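Local coordinates for lysozyme, putative (Bacillus anthracis, PDB 2WAG), which probably hydrolyses the glycan strands of bacterial cell-wall peptidoglycan as a family GH25 lysozyme, probably with retention of anomeric configuration, at residues 12-17 and 178-183; 34-39 and 190-195; 40-45 and 162-167. All blocks are in the same frame, centred on the assembly; numbering follows the deposited sequence.

Interaction 1: 12-17 and 178-183; sequences DRYEIK and RKWTFW. With SO4 (sulfate ion), chain E.
Tyr14 and Trp180 make an edge-to-face aromatic pair in which the tyrosine offers a ring face and the indole its benzo edge. CZ2 of Trp180 comes within 3.5 Å of Tyr14 CZ and CH2 sits just beside it, above the ring but displaced toward the rim. The two planes are inclined at 63°, with the centroids of the phenol ring and the indole six-membered ring 4.9 Å apart. Trp183 adds a second, lighter touch: the edge of its benzo ring approaches the tyrosine obliquely, CZ3 lying 3.9 Å from Tyr14 CD2.

The tyrosine is backed on its far face by the aliphatic part of Arg13, whose CG stands 3.5 Å above the middle of the ring, so the phenol is sandwiched between a methylene and an indole edge. On Trp180, CG is placed between the backbone N and the carbonyl carbon (chi1 55°), which turns the indole so that one face, toward its rim, lies on CB of Trp183. The NE1 of Trp183 is satisfied by Ser167 O, and that of Trp180 by a polyethylene glycol, probably from the crystallisation liquor.

Farther out, Arg13 bends at chi3 to grip a sulfate, probably of the same origin. Its NE bonds to sulfate O3 at 2.7 Å, nearly straight at 170°, and its NH2 to O1 at 2.9 Å; the backbone N atoms of Arg13 and Asp12 complete the cradle.

Tyr14 and Trp183 also both rest on Val205. The aromatic cluster therefore spans strand 202-206, joining the loop before strand 17-21 to the start of strand 182-186, the two antiparallel neighbours of strand 202-206, in the TIM-barrel-like fold of the GH25 family.

Interaction 2: 34-39 and 190-195; sequences EKQNMK and KLSGYN
Gln36 and Ser192 supply the direct hydrogen bond between these two loops: the backbone N of Ser192 donates to Gln36 OE1 over 2.9 Å. The bond is bent, 146° at the hydrogen, and the donor stands well above the plane of the side-chain amide. An extended chain beyond CG carries the amide across to the other loop, where its OE1 also lies 3.5 Å from CA of Leu191. The opposite end of the amide is held as well, because NE2 donates to Glu32 O and to a glycerol probably left from crystallisation; together these bonds fix which way the amide is turned.

This reach starts from a type I beta turn, Glu34 to Asn37, closed by Asn37 N bonding to Glu34 O. The turn lies between helix 30-34 and strand 40-47 in a beta-alpha-beta crossover that began with strand 17-21, while 190-195 belongs to the long connection from strand 182-186 to strand 202-206.

Water reinforces the same carbonyl. One molecule is 2.8 Å from Gln36 OE1 and, in the conformer described, within bonding distance of Lys190 O, though more acceptors surround it than it has protons. A second donates to OE1 at a longer distance and pairs with Ser192 OG at 2.6 Å.

Apolar contact is slight and tentative: Met38 CE approaches CD2 of Leu191 in one of its two conformers, while Met38 otherwise packs on Val19 and Leu203.

Interaction 3: 40-45 and 162-167; sequences FAFIKA and DIWIRS. With SO4 (sulfate ion), chain F.
Phe42 and Trp164 reach toward each other from strands that are not sheet neighbours, their CA atoms 11.3 Å apart with no hydrogen bond between the two segments, so side chains alone bridge the gap. The indole extends from its strand with CG anti to the backbone N (chi1 175°), and its benzo end slides alongside the root of the phenylalanine. CZ3 of Trp164 comes to 3.6 Å from Phe42 CD2, and CH2 to 3.7 Å from Phe42 CB. The rings meet obliquely, planes at 37° and centroids 4.8 Å apart. The buried NE1 of Trp164 finds its acceptor in Asn204 OD1.

At the far end of the second strand, Arg166, in the conformer described, turns to a sulfate, probably from the crystallisation liquor: NH2 bonds to O1 at 2.9 Å and NE, less straight, to O3 at 3.1 Å. Val168 N holds the same ion.

The centre of the contact lies about 2 Å from the centre of the chain, inside the barrel. Phe182 of strand 182-186 meets Phe42 edge-to-face, Tyr144 of strand 142-145 does the same to Trp164, and Asp20 of strand 17-21 touches both, while helix 56-64 packs outside strand 40-47 against Ile43.

The three contacts run from the interior of a barrel to its periphery, the centres of interactions 3, 1 and 2 lying about 2, 13 and 19 Å from the chain centre. Interaction 1, centred 12 Å from interaction 3, shares adjacent strands with it, Thr181 N bonding to Ile163 O at 2.8 Å and Phe182 CB lying 3.4 Å from Trp164 CD1. Interaction 2, its centre about 19 Å from that of interaction 1, is coupled to it where Lys17 O meets Lys39 N at 2.8 Å; with interaction 3 it is joined by sequence alone, 34-39 running straight into 40-45. The magnesium ion, at Ile154 and Ala157, lies about 10 Å from the Trp180 side chain and 12 Å from that of Trp164.

Interaction 1: 12-17 and 178-183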
loop_
_atom_site.group_PDB
_atom_site.type_symbol
_atom_site.label_atom_id
_atom_site.label_comp_id
_atom_site.label_asym_id
_atom_site.label_seq_id
_atom_site.Cartn_x
_atom_site.Cartn_y
_atom_site.Cartn_z
ATOM N N ASP A 12 -8.236 10.167 -18.067
ATOM C CA ASP A 12 -8.743 11.527 -18.214
ATOM C C ASP A 12 -10.265 11.608 -18.341
ATOM O O ASP A 12 -10.863 12.596 -17.940
ATOM C CB ASP A 12 -8.115 12.185 -19.443
ATOM C CG ASP A 12 -6.640 12.471 -19.265
ATOM O OD1 ASP A 12 -6.167 12.593 -18.113
ATOM O OD2 ASP A 12 -5.945 12.582 -20.307
ATOM N N ARG A 13 -10.897 10.571 -18.887
ATOM C CA ARG A 13 -12.350 10.604 -19.086
ATOM C C ARG A 13 -13.172 10.639 -17.793
ATOM O O ARG A 13 -14.364 10.939 -17.837
ATOM C CB ARG A 13 -12.778 9.421 -19.945
ATOM C CG ARG A 13 -12.689 8.072 -19.210
ATOM C CD ARG A 13 -12.912 6.910 -20.163
ATOM N NE ARG A 13 -11.770 6.742 -21.058
ATOM C CZ ARG A 13 -11.676 5.802 -21.990
ATOM N NH1 ARG A 13 -12.669 4.943 -22.170
ATOM N NH2 ARG A 13 -10.585 5.724 -22.744
ATOM N N TYR A 14 -12.563 10.286 -16.659
ATOM C CA TYR A 14 -13.284 10.278 -15.395
ATOM C C TYR A 14 -12.951 11.536 -14.633
ATOM O O TYR A 14 -11.854 11.659 -14.079
ATOM C CB TYR A 14 -12.904 9.033 -14.566
ATOM C CG TYR A 14 -13.127 7.766 -15.334
ATOM C CD1 TYR A 14 -14.403 7.381 -15.696
ATOM C CD2 TYR A 14 -12.048 6.953 -15.741
ATOM C CE1 TYR A 14 -14.621 6.232 -16.444
ATOM C CE2 TYR A 14 -12.251 5.802 -16.471
ATOM C CZ TYR A 14 -13.536 5.441 -16.831
ATOM O OH TYR A 14 -13.751 4.307 -17.574
ATOM N N GLU A 15 -13.894 12.465 -14.584
ATOM C CA GLU A 15 -13.644 13.749 -13.956
ATOM C C GLU A 15 -14.154 13.929 -12.547
ATOM O O GLU A 15 -13.933 14.971 -11.953
ATOM C CB GLU A 15 -14.220 14.872 -14.797
ATOM C CG GLU A 15 -13.649 14.885 -16.179
ATOM C CD GLU A 15 -13.878 16.206 -16.804
ATOM O OE1 GLU A 15 -13.100 17.143 -16.491
ATOM O OE2 GLU A 15 -14.881 16.320 -17.519
ATOM N N ILE A 16 -14.876 12.956 -12.015
ATOM C CA ILE A 16 -15.425 13.052 -10.679
ATOM C C ILE A 16 -14.536 12.231 -9.742
ATOM O O ILE A 16 -14.555 10.992 -9.755
ATOM C CB ILE A 16 -16.879 12.516 -10.639
ATOM C CG1 ILE A 16 -17.754 13.244 -11.684
ATOM C CG2 ILE A 16 -17.474 12.605 -9.216
ATOM C CD1 ILE A 16 -17.834 14.730 -11.507
ATOM N N LYS A 17 -13.759 12.947 -8.931
ATOM C CA LYS A 17 -12.707 12.391 -8.083
ATOM C C LYS A 17 -13.088 12.499 -6.609
ATOM O O LYS A 17 -13.804 13.430 -6.224
ATOM C CB LYS A 17 -11.408 13.182 -8.329
ATOM C CG LYS A 17 -10.174 12.694 -7.589
ATOM C CD LYS A 17 -8.881 13.432 -8.034
ATOM C CE LYS A 17 -8.932 14.937 -7.772
ATOM N NZ LYS A 17 -7.663 15.612 -8.227
ATOM N N ARG A 178 -17.868 -7.308 -15.703
ATOM C CA ARG A 178 -18.814 -6.363 -15.124
ATOM C C ARG A 178 -18.293 -4.942 -15.215
ATOM O O ARG A 178 -17.084 -4.700 -15.229
ATOM C CB ARG A 178 -19.075 -6.663 -13.648
ATOM C CG ARG A 178 -20.170 -7.662 -13.386
ATOM C CD ARG A 178 -20.461 -7.732 -11.895
ATOM N NE ARG A 178 -21.283 -6.610 -11.437
ATOM C CZ ARG A 178 -21.887 -6.542 -10.248
ATOM N NH1 ARG A 178 -21.740 -7.522 -9.367
ATOM N NH2 ARG A 178 -22.636 -5.481 -9.937
ATOM N N LYS A 179 -19.217 -3.998 -15.234
ATOM C CA LYS A 179 -18.863 -2.584 -15.164
ATOM C C LYS A 179 -18.689 -2.143 -13.710
ATOM O O LYS A 179 -19.473 -2.520 -12.838
ATOM C CB LYS A 179 -19.937 -1.721 -15.842
ATOM C CG LYS A 179 -20.037 -1.999 -17.337
ATOM C CD LYS A 179 -20.905 -0.980 -18.054
ATOM C CE LYS A 179 -21.305 -1.485 -19.432
ATOM N NZ LYS A 179 -22.111 -2.740 -19.320
ATOM N N TRP A 180 -17.643 -1.363 -13.451
ATOM C CA TRP A 180 -17.405 -0.808 -12.119
ATOM C C TRP A 180 -18.095 0.541 -11.963
ATOM O O TRP A 180 -18.385 1.246 -12.957
ATOM C CB TRP A 180 -15.904 -0.706 -11.796
ATOM C CG TRP A 180 -15.104 0.064 -12.811
ATOM C CD1 TRP A 180 -14.472 -0.443 -13.899
ATOM C CD2 TRP A 180 -14.899 1.489 -12.853
ATOM N NE1 TRP A 180 -13.861 0.573 -14.609
ATOM C CE2 TRP A 180 -14.113 1.767 -13.992
ATOM C CE3 TRP A 180 -15.293 2.554 -12.035
ATOM C CZ2 TRP A 180 -13.716 3.067 -14.331
ATOM C CZ3 TRP A 180 -14.896 3.847 -12.370
ATOM C CH2 TRP A 180 -14.116 4.091 -13.509
ATOM N N THR A 181 -18.346 0.918 -10.709
ATOM C CA THR A 181 -18.979 2.196 -10.386
ATOM C C THR A 181 -17.972 3.204 -9.791
ATOM O O THR A 181 -18.043 4.390 -10.087
ATOM C CB THR A 181 -20.170 1.985 -9.423
ATOM O OG1 THR A 181 -21.099 1.067 -10.014
ATOM C CG2 THR A 181 -20.859 3.310 -9.088
ATOM N N PHE A 182 -17.049 2.720 -8.960
ATOM C CA PHE A 182 -15.919 3.515 -8.483
ATOM C C PHE A 182 -14.635 2.746 -8.718
ATOM O O PHE A 182 -14.621 1.503 -8.733
ATOM C CB PHE A 182 -16.036 3.832 -6.982
ATOM C CG PHE A 182 -17.217 4.708 -6.623
ATOM C CD1 PHE A 182 -17.090 6.100 -6.544
ATOM C CD2 PHE A 182 -18.456 4.133 -6.318
ATOM C CE1 PHE A 182 -18.172 6.898 -6.168
ATOM C CE2 PHE A 182 -19.548 4.922 -5.984
ATOM C CZ PHE A 182 -19.416 6.302 -5.898
ATOM N N TRP A 183 -13.549 3.502 -8.876
ATOM C CA TRP A 183 -12.211 2.930 -9.108
ATOM C C TRP A 183 -11.219 3.638 -8.186
ATOM O O TRP A 183 -11.066 4.855 -8.264
ATOM C CB TRP A 183 -11.833 3.157 -10.586
ATOM C CG TRP A 183 -10.380 3.002 -10.947
ATOM C CD1 TRP A 183 -9.442 2.211 -10.339
ATOM C CD2 TRP A 183 -9.715 3.652 -12.041
ATOM N NE1 TRP A 183 -8.214 2.367 -10.964
ATOM C CE2 TRP A 183 -8.365 3.232 -12.021
ATOM C CE3 TRP A 183 -10.139 4.532 -13.053
ATOM C CZ2 TRP A 183 -7.430 3.676 -12.963
ATOM C CZ3 TRP A 183 -9.203 4.971 -13.995
ATOM C CH2 TRP A 183 -7.867 4.539 -13.933
HETATM S S SO4 E . -8.421 8.550 -21.226
HETATM O O1 SO4 E . -8.317 7.279 -21.976
HETATM O O2 SO4 E . -8.534 9.511 -22.293
HETATM O O3 SO4 E . -9.651 8.405 -20.516
HETATM O O4 SO4 E . -7.185 8.486 -20.486
#

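Interaction 2: 34-39 and 190-195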
loop_
_atom_site.group_PDB
_atom_site.type_symbol
_atom_site.label_atom_id
_atom_site.label_comp_id
_atom_site.label_asym_id
_atom_site.label_seq_id
_atom_site.Cartn_x
_atom_site.Cartn_y
_atom_site.Cartn_z
ATOM N N GLU A 34 -11.860 19.843 -0.318
ATOM C CA GLU A 34 -12.911 20.387 -1.162
ATOM C C GLU A 34 -12.332 21.372 -2.195
ATOM O O GLU A 34 -12.729 21.373 -3.354
ATOM C CB GLU A 34 -13.970 21.057 -0.288
ATOM C CG GLU A 34 -15.090 21.716 -1.059
ATOM C CD GLU A 34 -16.145 22.295 -0.157
ATOM O OE1 GLU A 34 -15.811 22.938 0.852
ATOM O OE2 GLU A 34 -17.330 22.076 -0.462
ATOM N N LYS A 35 -11.365 22.176 -1.755
ATOM C CA LYS A 35 -10.671 23.128 -2.629
ATOM C C LYS A 35 -9.815 22.502 -3.718
ATOM O O LYS A 35 -9.413 23.197 -4.637
ATOM C CB LYS A 35 -9.840 24.084 -1.786
ATOM C CG LYS A 35 -10.701 25.089 -1.057
ATOM C CD LYS A 35 -9.871 25.994 -0.178
ATOM C CE LYS A 35 -10.777 26.943 0.578
ATOM N NZ LYS A 35 -10.013 27.798 1.550
ATOM N N GLN A 36 -9.585 21.190 -3.643
ATOM C CA GLN A 36 -8.864 20.463 -4.669
ATOM C C GLN A 36 -9.770 19.677 -5.575
ATOM O O GLN A 36 -9.334 18.742 -6.194
ATOM C CB GLN A 36 -7.844 19.544 -4.036
ATOM C CG GLN A 36 -6.752 20.378 -3.386
ATOM C CD GLN A 36 -5.870 19.550 -2.562
ATOM O OE1 GLN A 36 -5.041 18.820 -3.089
ATOM N NE2 GLN A 36 -6.024 19.640 -1.255
ATOM N N ASN A 37 -11.031 20.083 -5.647
ATOM C CA ASN A 37 -12.042 19.471 -6.484
ATOM C C ASN A 37 -12.299 18.028 -6.096
ATOM O O ASN A 37 -12.640 17.233 -6.932
ATOM C CB ASN A 37 -11.695 19.571 -7.977
ATOM C CG ASN A 37 -12.915 19.398 -8.866
ATOM O OD1 ASN A 37 -14.011 19.725 -8.458
ATOM N ND2 ASN A 37 -12.737 18.811 -10.015
ATOM N N MET A 38 -12.119 17.684 -4.843
ATOM C CA MET A 38 -12.595 16.376 -4.381
ATOM C C MET A 38 -14.105 16.474 -4.213
ATOM O O MET A 38 -14.602 17.308 -3.439
ATOM C CB MET A 38 -11.945 15.993 -3.061
ATOM C CG MET A 38 -10.426 15.886 -3.150
ATOM S SD MET A 38 -9.888 14.558 -4.258
ATOM C CE MET A 38 -8.120 14.786 -4.097
ATOM N N LYS A 39 -14.840 15.626 -4.926
ATOM C CA LYS A 39 -16.297 15.709 -4.935
ATOM C C LYS A 39 -16.974 14.792 -3.950
ATOM O O LYS A 39 -18.168 14.944 -3.678
ATOM C CB LYS A 39 -16.853 15.505 -6.341
ATOM C CG LYS A 39 -16.555 16.730 -7.194
ATOM C CD LYS A 39 -17.285 16.716 -8.487
ATOM C CE LYS A 39 -16.836 17.888 -9.319
ATOM N NZ LYS A 39 -17.349 19.163 -8.756
ATOM N N LYS A 190 -1.679 12.405 -4.968
ATOM C CA LYS A 190 -0.920 13.619 -5.183
ATOM C C LYS A 190 -1.868 14.822 -4.913
ATOM O O LYS A 190 -2.944 14.913 -5.538
ATOM C CB LYS A 190 -0.587 13.573 -6.656
ATOM C CG LYS A 190 -0.833 12.183 -7.253
ATOM C CD LYS A 190 -2.290 11.530 -7.362
ATOM C CE LYS A 190 -2.213 10.340 -8.351
ATOM N NZ LYS A 190 -1.444 9.112 -7.825
ATOM N N LEU A 191 -1.409 15.679 -3.999
ATOM C CA LEU A 191 -2.122 16.861 -3.283
ATOM C C LEU A 191 -1.432 18.249 -3.310
ATOM O O LEU A 191 -0.313 18.435 -2.985
ATOM C CB LEU A 191 -2.508 16.679 -1.778
ATOM C CG LEU A 191 -3.221 15.405 -1.313
ATOM C CD1 LEU A 191 -3.767 15.379 0.077
ATOM C CD2 LEU A 191 -4.278 15.154 -2.255
ATOM N N SER A 192 -2.220 19.235 -3.633
ATOM C CA SER A 192 -1.769 20.633 -3.717
ATOM C C SER A 192 -2.358 21.433 -2.590
ATOM O O SER A 192 -2.690 20.898 -1.566
ATOM C CB SER A 192 -2.055 21.237 -5.089
ATOM O OG SER A 192 -3.417 21.283 -5.461
ATOM N N GLY A 193 -2.426 22.730 -2.743
ATOM C CA GLY A 193 -2.897 23.588 -1.672
ATOM C C GLY A 193 -1.973 23.809 -0.471
ATOM O O GLY A 193 -0.855 23.533 -0.540
ATOM N N TYR A 194 -2.459 24.362 0.585
ATOM C CA TYR A 194 -1.516 24.825 1.608
ATOM C C TYR A 194 -0.704 23.778 2.387
ATOM O O TYR A 194 0.443 23.968 2.627
ATOM C CB TYR A 194 -2.184 25.751 2.561
ATOM C CG TYR A 194 -2.857 24.990 3.601
ATOM C CD1 TYR A 194 -4.203 24.825 3.580
ATOM C CD2 TYR A 194 -2.138 24.363 4.585
ATOM C CE1 TYR A 194 -4.835 24.109 4.528
ATOM C CE2 TYR A 194 -2.762 23.640 5.546
ATOM C CZ TYR A 194 -4.124 23.517 5.515
ATOM O OH TYR A 194 -4.768 22.764 6.471
ATOM N N ASN A 195 -1.268 22.688 2.799
ATOM C CA ASN A 195 -0.421 21.829 3.590
ATOM C C ASN A 195 0.013 20.957 2.551
ATOM O O ASN A 195 0.338 19.906 2.831
HETATM O O HOH W 1 -5.269 17.082 -5.218
HETATM O O HOH W 2 -4.833 19.311 -6.335
#

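Interaction 3: 40-45 and 162-167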
loop_
_atom_site.group_PDB
_atom_site.type_symbol
_atom_site.label_atom_id
_atom_site.label_comp_id
_atom_site.label_asym_id
_atom_site.label_seq_id
_atom_site.Cartn_x
_atom_site.Cartn_y
_atom_site.Cartn_z
ATOM N N PHE A 40 -16.232 13.820 -3.432
ATOM C CA PHE A 40 -16.820 12.853 -2.512
ATOM C C PHE A 40 -15.779 12.326 -1.558
ATOM O O PHE A 40 -14.569 12.412 -1.810
ATOM C CB PHE A 40 -17.539 11.692 -3.242
ATOM C CG PHE A 40 -16.632 10.804 -4.083
ATOM C CD1 PHE A 40 -16.039 9.674 -3.545
ATOM C CD2 PHE A 40 -16.457 11.064 -5.436
ATOM C CE1 PHE A 40 -15.222 8.843 -4.342
ATOM C CE2 PHE A 40 -15.664 10.255 -6.244
ATOM C CZ PHE A 40 -15.036 9.132 -5.691
ATOM N N ALA A 41 -16.269 11.747 -0.479
ATOM C CA ALA A 41 -15.472 11.073 0.515
ATOM C C ALA A 41 -16.210 9.841 1.036
ATOM O O ALA A 41 -17.342 9.911 1.310
ATOM C CB ALA A 41 -15.098 11.979 1.604
ATOM N N PHE A 42 -15.505 8.742 1.148
ATOM C CA PHE A 42 -15.984 7.597 1.921
ATOM C C PHE A 42 -15.100 7.464 3.157
ATOM O O PHE A 42 -13.872 7.373 3.041
ATOM C CB PHE A 42 -15.941 6.316 1.087
ATOM C CG PHE A 42 -17.019 6.237 0.027
ATOM C CD1 PHE A 42 -18.339 5.975 0.380
ATOM C CD2 PHE A 42 -16.716 6.435 -1.306
ATOM C CE1 PHE A 42 -19.334 5.892 -0.590
ATOM C CE2 PHE A 42 -17.719 6.358 -2.289
ATOM C CZ PHE A 42 -19.021 6.089 -1.919
ATOM N N ILE A 43 -15.719 7.487 4.332
ATOM C CA ILE A 43 -15.010 7.543 5.585
ATOM C C ILE A 43 -15.188 6.240 6.335
ATOM O O ILE A 43 -16.311 5.764 6.488
ATOM C CB ILE A 43 -15.583 8.701 6.442
ATOM C CG1 ILE A 43 -15.482 10.045 5.705
ATOM C CG2 ILE A 43 -14.921 8.749 7.835
ATOM C CD1 ILE A 43 -16.327 11.110 6.348
ATOM N N LYS A 44 -14.103 5.634 6.819
ATOM C CA LYS A 44 -14.253 4.395 7.595
ATOM C C LYS A 44 -15.025 4.665 8.883
ATOM O O LYS A 44 -14.652 5.566 9.646
ATOM C CB LYS A 44 -12.906 3.800 7.966
ATOM C CG LYS A 44 -13.087 2.460 8.670
ATOM C CD LYS A 44 -11.747 1.809 9.018
ATOM C CE LYS A 44 -11.968 0.510 9.791
ATOM N NZ LYS A 44 -10.660 -0.080 10.203
ATOM N N ALA A 45 -16.083 3.879 9.120
ATOM C CA ALA A 45 -16.834 3.951 10.367
ATOM C C ALA A 45 -16.497 2.796 11.286
ATOM O O ALA A 45 -16.114 3.012 12.433
ATOM C CB ALA A 45 -18.334 3.965 10.066
ATOM N N ASP A 162 -23.352 -2.261 -6.306
ATOM C CA ASP A 162 -22.384 -1.633 -7.225
ATOM C C ASP A 162 -20.964 -1.959 -6.752
ATOM O O ASP A 162 -20.749 -2.214 -5.561
ATOM C CB ASP A 162 -22.557 -0.107 -7.211
ATOM C CG ASP A 162 -23.739 0.362 -8.061
ATOM O OD1 ASP A 162 -24.229 -0.431 -8.885
ATOM O OD2 ASP A 162 -24.119 1.534 -7.927
ATOM N N ILE A 163 -20.020 -1.971 -7.686
ATOM C CA ILE A 163 -18.644 -2.377 -7.393
ATOM C C ILE A 163 -17.689 -1.191 -7.383
ATOM O O ILE A 163 -17.699 -0.343 -8.286
ATOM C CB ILE A 163 -18.131 -3.432 -8.409
ATOM C CG1 ILE A 163 -19.099 -4.632 -8.501
ATOM C CG2 ILE A 163 -16.693 -3.865 -8.056
ATOM C CD1 ILE A 163 -19.348 -5.318 -7.163
ATOM N N TRP A 164 -16.884 -1.152 -6.328
ATOM C CA TRP A 164 -15.803 -0.193 -6.204
ATOM C C TRP A 164 -14.517 -1.028 -6.221
ATOM O O TRP A 164 -14.273 -1.809 -5.296
ATOM C CB TRP A 164 -15.990 0.601 -4.908
ATOM C CG TRP A 164 -14.910 1.579 -4.527
ATOM C CD1 TRP A 164 -13.796 1.961 -5.242
ATOM C CD2 TRP A 164 -14.867 2.287 -3.293
ATOM N NE1 TRP A 164 -13.063 2.874 -4.498
ATOM C CE2 TRP A 164 -13.692 3.074 -3.292
ATOM C CE3 TRP A 164 -15.690 2.287 -2.154
ATOM C CZ2 TRP A 164 -13.329 3.872 -2.196
ATOM C CZ3 TRP A 164 -15.350 3.070 -1.083
ATOM C CH2 TRP A 164 -14.166 3.846 -1.094
ATOM N N ILE A 165 -13.724 -0.926 -7.290
ATOM C CA ILE A 165 -12.562 -1.808 -7.472
ATOM C C ILE A 165 -11.248 -1.072 -7.215
ATOM O O ILE A 165 -11.065 0.071 -7.662
ATOM C CB ILE A 165 -12.572 -2.432 -8.903
ATOM C CG1 ILE A 165 -11.478 -3.496 -9.060
ATOM C CG2 ILE A 165 -12.473 -1.360 -10.003
ATOM C CD1 ILE A 165 -11.655 -4.750 -8.185
ATOM N N ARG A 166 -10.333 -1.721 -6.501
ATOM C CA ARG A 166 -8.980 -1.185 -6.387
ATOM C C ARG A 166 -8.166 -1.600 -7.606
ATOM O O ARG A 166 -8.077 -2.784 -7.934
ATOM C CB ARG A 166 -8.288 -1.696 -5.117
ATOM C CG ARG A 166 -6.963 -0.978 -4.857
ATOM C CD ARG A 166 -6.168 -1.557 -3.687
ATOM N NE ARG A 166 -5.411 -2.733 -4.112
ATOM C CZ ARG A 166 -4.759 -3.554 -3.289
ATOM N NH1 ARG A 166 -4.766 -3.353 -1.971
ATOM N NH2 ARG A 166 -4.095 -4.585 -3.793
ATOM N N SER A 167 -7.559 -0.613 -8.258
ATOM C CA SER A 167 -6.635 -0.891 -9.354
ATOM C C SER A 167 -5.566 0.200 -9.406
ATOM O O SER A 167 -5.732 1.205 -10.114
ATOM C CB SER A 167 -7.397 -0.986 -10.671
ATOM O OG SER A 167 -6.556 -1.421 -11.728
HETATM S S SO4 F . -3.624 -3.411 -7.512
HETATM O O1 SO4 F . -3.975 -4.610 -6.722
HETATM O O2 SO4 F . -3.999 -3.854 -8.826
HETATM O O3 SO4 F . -4.417 -2.353 -7.021
HETATM O O4 SO4 F . -2.206 -3.375 -7.299
#